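Local coordinates for methionine gamma-lyase (Trichomonas vaginalis, PDB 1E5E), which belongs to the Cys/Met metabolism family of pyridoxal-phosphate-dependent enzymes and is built as an assembly of four identical chains, at residues Y54-T57 with R58-N61; I232-V235 with G236-I240; V244-P247 with H248-W251. All blocks are in the same frame, centred on the assembly; numbering follows the deposited sequence.

Contact 1 (Y54-T57 with R58-N61); sequences YIYT and RLGN. With PPJ (N-(hydroxy{3-hydroxy-2-methyl-5-[(phosphonooxy)methyl]pyridin-4-yl}methyl)norvaline), chain G; GOL (glycerol), chain F.
Tyr56 O takes two backbone N-H groups from across a turn, Gly60 N at 3.1 Å and Leu59 N at 2.8 Å from above the carbonyl plane; the chain turns sharply here, the end-to-end directions of 54-57 and 58-61 standing 127° apart. A water bridges Ile55 N and Gly60 O, accepting from the first and donating to the second. Tyr54 brings its ring edge to Gly60 C, while its OH is held by Ser65. Leu59 packs on Tyr56 and Ile55: its CG lies at the edge of the Tyr56 ring and CD1 meets Ile55 CG2 at 3.9 Å. Side by side, Thr57 and Asn61 are joined by Asn61 ND2 to Thr57 OG1, 3.0 Å and close to the amide plane; Thr32 O and Tyr30 O hold these two groups as well, and Asn61 OD1 caps Thr63 N at the start of helix 62-75. Bends at chi2 and chi3 carry the Arg58 guanidinium obliquely past Tyr56 CE2, planes 64° apart, and its NH2 reaches PPJ OP2 at 2.8 Å with an N-H...O angle of 169°. Arg58 NE binds PPJ OP3 (2.6 Å). Tyr56 OH also approaches OP2, at a modelled 2.4 Å too short to be taken at face value. This turn thus grips the PPJ phosphate, while Gly86 N and Met87 N of the second subunit also bond to PPJ, an active site shared between chains as in related pyridoxal-phosphate enzymes.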
# COMPACT_ATOMS: atom_id res chain seq x y z
N TYR A 54 8.06 8.49 19.88
CA TYR A 54 8.72 8.41 18.59
C TYR A 54 9.24 9.74 18.09
O TYR A 54 8.94 10.85 18.59
CB TYR A 54 7.78 7.77 17.54
CG TYR A 54 7.50 6.32 17.92
CD1 TYR A 54 8.36 5.32 17.46
CD2 TYR A 54 6.46 5.94 18.75
CE1 TYR A 54 8.19 4.00 17.80
CE2 TYR A 54 6.25 4.60 19.08
CZ TYR A 54 7.12 3.65 18.60
OH TYR A 54 6.97 2.33 18.97
N ILE A 55 10.16 9.63 17.15
CA ILE A 55 10.89 10.77 16.59
C ILE A 55 10.94 10.79 15.08
O ILE A 55 10.68 11.79 14.43
CB ILE A 55 12.40 10.68 17.00
CG1 ILE A 55 12.55 10.65 18.51
CG2 ILE A 55 13.16 11.87 16.40
CD1 ILE A 55 13.96 10.54 19.08
N TYR A 56 11.43 9.68 14.54
CA TYR A 56 11.74 9.60 13.11
C TYR A 56 11.84 8.13 12.73
O TYR A 56 12.44 7.35 13.49
CB TYR A 56 13.09 10.28 12.86
CG TYR A 56 13.52 10.43 11.41
CD1 TYR A 56 12.84 11.31 10.56
CD2 TYR A 56 14.59 9.71 10.90
CE1 TYR A 56 13.25 11.50 9.24
CE2 TYR A 56 14.99 9.86 9.59
CZ TYR A 56 14.32 10.78 8.77
OH TYR A 56 14.80 10.99 7.49
N THR A 57 11.26 7.73 11.61
CA THR A 57 11.21 6.31 11.22
C THR A 57 12.51 5.56 11.05
O THR A 57 12.53 4.34 11.34
CB THR A 57 10.26 6.17 10.00
OG1 THR A 57 8.96 6.50 10.57
CG2 THR A 57 10.24 4.78 9.38
N ARG A 58 13.64 6.19 10.76
CA ARG A 58 14.94 5.52 10.74
C ARG A 58 15.24 5.09 12.19
O ARG A 58 15.90 4.07 12.35
CB ARG A 58 16.12 6.33 10.22
CG ARG A 58 17.51 5.63 10.34
CD ARG A 58 18.52 6.00 9.22
NE ARG A 58 18.43 7.47 9.01
CZ ARG A 58 18.87 8.36 9.88
NH1 ARG A 58 19.48 7.97 11.00
NH2 ARG A 58 18.70 9.64 9.63
N LEU A 59 14.79 5.84 13.19
CA LEU A 59 15.03 5.53 14.58
C LEU A 59 14.00 4.63 15.23
O LEU A 59 14.37 3.96 16.23
CB LEU A 59 15.09 6.83 15.41
CG LEU A 59 15.91 7.98 14.83
CD1 LEU A 59 15.87 9.19 15.76
CD2 LEU A 59 17.37 7.56 14.60
N GLY A 60 12.76 4.59 14.78
CA GLY A 60 11.74 3.71 15.37
C GLY A 60 10.38 4.13 14.76
O GLY A 60 10.30 5.30 14.36
N ASN A 61 9.41 3.23 14.79
CA ASN A 61 8.10 3.53 14.20
C ASN A 61 7.12 2.55 14.84
O ASN A 61 7.46 1.39 15.11
CB ASN A 61 8.25 3.35 12.68
CG ASN A 61 6.91 3.49 11.97
OD1 ASN A 61 6.06 2.61 12.05
ND2 ASN A 61 6.68 4.59 11.24
N1 PPJ G . 21.56 13.69 4.42
C2 PPJ G . 20.97 14.81 4.87
C6 PPJ G . 21.12 12.49 4.91
C2A PPJ G . 21.44 16.10 4.48
C3 PPJ G . 19.96 14.70 5.84
O3 PPJ G . 19.50 15.89 6.18
C4 PPJ G . 19.34 13.48 6.19
C4A PPJ G . 18.01 13.54 6.80
C5 PPJ G . 20.02 12.33 5.79
N PPJ G . 18.15 14.22 8.02
C5A PPJ G . 19.74 10.96 6.17
OP4 PPJ G . 18.77 10.63 5.38
P PPJ G . 17.74 9.61 6.11
OP1 PPJ G . 16.71 9.26 4.95
OP2 PPJ G . 17.13 10.25 7.38
OP3 PPJ G . 18.55 8.29 6.52
CA PPJ G . 17.09 14.49 8.85
CB PPJ G . 16.71 13.42 9.78
C PPJ G . 16.93 15.81 9.34
CG PPJ G . 17.63 13.01 10.87
CD PPJ G . 17.15 13.57 12.13
O PPJ G . 17.95 16.62 9.43
OXT PPJ G . 15.91 16.18 10.09
C1 GOL F . 14.46 0.34 10.87
O1 GOL F . 14.40 -0.96 10.22
C2 GOL F . 13.75 0.22 12.25
O2 GOL F . 12.75 1.19 12.45
C3 GOL F . 14.76 0.29 13.42
O3 GOL F . 14.91 1.63 13.82
O HOH W 1 11.35 7.14 16.24

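Contact 2 (I232-V235 with G236-I240)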
# COMPACT_ATOMS: atom_id res chain seq x y z
N ILE A 232 22.78 -2.05 18.40
CA ILE A 232 22.59 -2.34 16.98
C ILE A 232 21.65 -1.32 16.32
O ILE A 232 21.90 -0.84 15.21
CB ILE A 232 21.99 -3.76 16.77
CG1 ILE A 232 23.05 -4.80 17.17
CG2 ILE A 232 21.46 -3.98 15.34
CD1 ILE A 232 22.52 -6.23 17.26
N ARG A 233 20.62 -0.90 17.03
CA ARG A 233 19.66 0.07 16.50
C ARG A 233 20.31 1.44 16.37
O ARG A 233 20.27 2.05 15.30
CB ARG A 233 18.39 -0.01 17.34
CG ARG A 233 17.42 1.11 17.42
CD ARG A 233 15.97 0.83 17.69
NE ARG A 233 15.59 -0.34 18.51
CZ ARG A 233 14.62 -1.15 18.00
NH1 ARG A 233 14.11 -0.87 16.81
NH2 ARG A 233 14.22 -2.25 18.65
N MET A 234 21.11 1.87 17.36
CA MET A 234 21.70 3.18 17.34
C MET A 234 22.93 3.27 16.47
O MET A 234 23.24 4.37 16.05
CB MET A 234 21.98 3.71 18.74
CG MET A 234 20.66 4.05 19.44
SD MET A 234 19.27 4.64 18.45
CE MET A 234 19.42 6.42 18.64
N VAL A 235 23.67 2.21 16.23
CA VAL A 235 24.83 2.18 15.36
C VAL A 235 24.58 1.41 14.07
O VAL A 235 24.72 1.98 12.99
CB VAL A 235 26.02 1.53 16.09
CG1 VAL A 235 27.24 1.38 15.20
CG2 VAL A 235 26.37 2.36 17.33
N GLY A 236 24.28 0.11 14.16
CA GLY A 236 24.07 -0.69 12.95
C GLY A 236 22.99 -0.15 12.02
O GLY A 236 23.14 -0.23 10.79
N ILE A 237 21.82 0.19 12.57
CA ILE A 237 20.71 0.64 11.73
C ILE A 237 20.83 2.12 11.38
O ILE A 237 20.80 2.51 10.23
CB ILE A 237 19.36 0.41 12.43
CG1 ILE A 237 19.15 -1.09 12.77
CG2 ILE A 237 18.21 0.88 11.51
CD1 ILE A 237 19.38 -2.00 11.59
N LYS A 238 20.93 2.93 12.41
CA LYS A 238 20.93 4.37 12.32
C LYS A 238 22.09 4.92 11.51
O LYS A 238 21.83 5.89 10.79
CB LYS A 238 20.86 5.00 13.72
CG LYS A 238 20.98 6.52 13.74
CD LYS A 238 20.77 7.12 15.14
CE LYS A 238 22.10 7.40 15.85
NZ LYS A 238 23.05 8.14 14.95
N ASP A 239 23.30 4.43 11.59
CA ASP A 239 24.43 5.00 10.88
C ASP A 239 25.00 4.06 9.81
O ASP A 239 25.28 4.55 8.73
CB ASP A 239 25.64 5.34 11.76
CG ASP A 239 25.30 6.31 12.86
OD1 ASP A 239 24.26 7.00 12.74
OD2 ASP A 239 26.01 6.42 13.88
N ILE A 240 25.28 2.82 10.22
CA ILE A 240 26.08 1.98 9.34
C ILE A 240 25.29 1.37 8.20
O ILE A 240 25.88 1.33 7.12
CB ILE A 240 26.78 0.85 10.15
CG1 ILE A 240 27.70 1.51 11.18
CG2 ILE A 240 27.51 -0.11 9.24
CD1 ILE A 240 28.43 0.59 12.13
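Ile232 O accepts from Ile237 N, five residues on, at 2.8 Å and nearly in line with the carbonyl (C=O...N angle 167°). Gly236 N is equally near that oxygen, but its N-H points too poorly to bond, which identifies a wide, pi-type turn. Arg233 repeats the pattern: its O receives Lys238 N at 3.1 Å, and CB of Ile237 rests against the same oxygen. The Arg233 side chain itself leads off the helix to a salt bridge with Glu68. At Met234 the contact passes to side chains. In the conformer described, one of two modelled, bends at chi2 and chi3 bring its methyl CE to Lys238 CD, 3.8 Å away, where the two side chains run obliquely past each other; this touch is provisional. Lys238 starts out extended and bends only at chi3 and chi4, which brings CE close to Met234 O and puts NZ 2.8 Å from Asp239 OD1, on the syn side of the carboxylate. This salt bridge joins neighbours in sequence and pairs two buried charges. Val235 ends the segment with a carbonyl that takes two donors: Ile240 N, at 2.9 Å and nearly straight (N-H...O angle 167°), and Asp239 N, at 3.2 Å from above the carbonyl plane. The Val235 and Ile240 side chains lie side by side, with CG1 and CD1 only 3.4 Å apart, tighter than usual van der Waals contact. Within helix 226-241 these turns present Ile232, Ile237 and Ile240 to helix 86-97, Arg233 and Ile237 to strand 79-83, and Lys238, Asp239 and Ile240 to the second subunit.

Contact 3 (V244-P247 with H248-W251); sequences VISP and HDAW
Ser246 is the N-cap of helix 247-257, and both its oxygens face the first turn. Its carbonyl carries the main bond, Ala250 N to Ser246 O at 2.8 Å with an N-H...O angle of 164°; Asp249 N adds a weak, bent one to the same atom. With OG anti to the backbone N (chi1 162°), the hydroxyl swings over the helix start, where it accepts weakly from His248 N at 3.1 Å and from Asp249 N at 3.4 Å. Pro247 occupies the first helical position, where its lack of an N-H costs no helix bond, and its O continues the pattern by accepting from Trp251 N at 2.9 Å. On the apolar side, the extended Ile245 side chain reaches along the turn until CD1 lies 4.0 Å from Ala250 CB; both pack on Val64 of helix 62-75.

Further out, the polar groups are fixed by the neighbouring chain. Ser246 OG is hydrogen-bonded to Asp249 OD1 of the second subunit, and Asp249 OD1 in turn to Ser246 OG there, a reciprocal pair that ties the two helix starts together; the His248 rings of the two chains stack nearby. Trp251 packs against Ile29 and Thr63, with Asp216 of the fourth subunit and Gln31 of the third also touching it. The His248 ring is also held by a bond within its own helix: ND1 donates to Asp249 OD1 at 3.1 Å, with the oxygen close to the ring plane and using its anti lone pair.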
# COMPACT_ATOMS: atom_id res chain seq x y z
N VAL A 244 16.56 0.52 6.80
CA VAL A 244 15.35 0.95 7.46
C VAL A 244 14.12 0.31 6.82
O VAL A 244 13.78 0.70 5.69
CB VAL A 244 15.21 2.50 7.43
CG1 VAL A 244 13.93 2.87 8.16
CG2 VAL A 244 16.44 3.13 8.12
N ILE A 245 13.44 -0.52 7.60
CA ILE A 245 12.27 -1.18 7.00
C ILE A 245 11.15 -0.18 6.76
O ILE A 245 10.85 0.68 7.60
CB ILE A 245 11.77 -2.35 7.84
CG1 ILE A 245 10.74 -3.21 7.05
CG2 ILE A 245 11.13 -1.89 9.13
CD1 ILE A 245 10.29 -4.44 7.85
N SER A 246 10.42 -0.36 5.68
CA SER A 246 9.22 0.40 5.36
C SER A 246 8.11 -0.04 6.32
O SER A 246 7.79 -1.24 6.35
CB SER A 246 8.71 0.06 3.96
OG SER A 246 7.34 0.48 3.81
N PRO A 247 7.39 0.89 6.91
CA PRO A 247 6.27 0.59 7.77
C PRO A 247 5.19 -0.19 7.04
O PRO A 247 4.55 -1.09 7.60
CB PRO A 247 5.75 1.97 8.24
CG PRO A 247 7.00 2.81 8.15
CD PRO A 247 7.67 2.36 6.86
N HIS A 248 5.01 0.06 5.75
CA HIS A 248 4.05 -0.67 4.94
C HIS A 248 4.48 -2.13 4.85
O HIS A 248 3.66 -3.01 5.00
CB HIS A 248 3.95 0.00 3.57
CG HIS A 248 3.34 -0.89 2.52
ND1 HIS A 248 4.17 -1.77 1.81
CD2 HIS A 248 2.09 -1.09 2.10
CE1 HIS A 248 3.42 -2.45 0.97
NE2 HIS A 248 2.15 -2.05 1.13
N ASP A 249 5.74 -2.43 4.69
CA ASP A 249 6.26 -3.79 4.60
C ASP A 249 6.22 -4.45 5.97
O ASP A 249 5.80 -5.61 6.06
CB ASP A 249 7.68 -3.82 4.06
CG ASP A 249 7.83 -3.61 2.58
OD1 ASP A 249 6.95 -3.03 1.92
OD2 ASP A 249 8.95 -3.82 2.06
N ALA A 250 6.55 -3.71 7.03
CA ALA A 250 6.43 -4.31 8.36
C ALA A 250 4.99 -4.74 8.60
O ALA A 250 4.74 -5.82 9.18
CB ALA A 250 6.81 -3.36 9.48
N TRP A 251 4.03 -3.86 8.24
CA TRP A 251 2.63 -4.23 8.41
C TRP A 251 2.26 -5.48 7.63
O TRP A 251 1.50 -6.30 8.14
CB TRP A 251 1.76 -3.04 7.92
CG TRP A 251 0.28 -3.17 8.08
CD1 TRP A 251 -0.44 -2.72 9.15
CD2 TRP A 251 -0.68 -3.67 7.14
NE1 TRP A 251 -1.79 -2.93 8.91
CE2 TRP A 251 -1.96 -3.47 7.68
CE3 TRP A 251 -0.57 -4.21 5.86
CZ2 TRP A 251 -3.13 -3.88 7.04
CZ3 TRP A 251 -1.72 -4.59 5.17
CH2 TRP A 251 -2.97 -4.43 5.77

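In the fold
The centre of contact 1 is 12 Å from that of each of the other two; the centres of contacts 2 and 3 are 17 Å apart, and these two do not touch beyond adjoining in sequence. Arg58 is the common element: NH1 makes a weak hydrogen bond to Lys238 O of contact 2 (3.1 Å), while CG packs on Val244 CG2 of contact 3 at 3.5 Å. The arginine that binds the PPJ phosphate is thus flanked by both. Leu59 CD2 meets Lys238 CD at 3.5 Å, and Asn61 ND2 lies 3.6 Å from Pro247 CG. Contact 1 touches PPJ directly. The side chain of Lys238 is about 8 Å from PPJ. That of Ile245 is about 10 Å from PPJ. All three contacts border the second subunit.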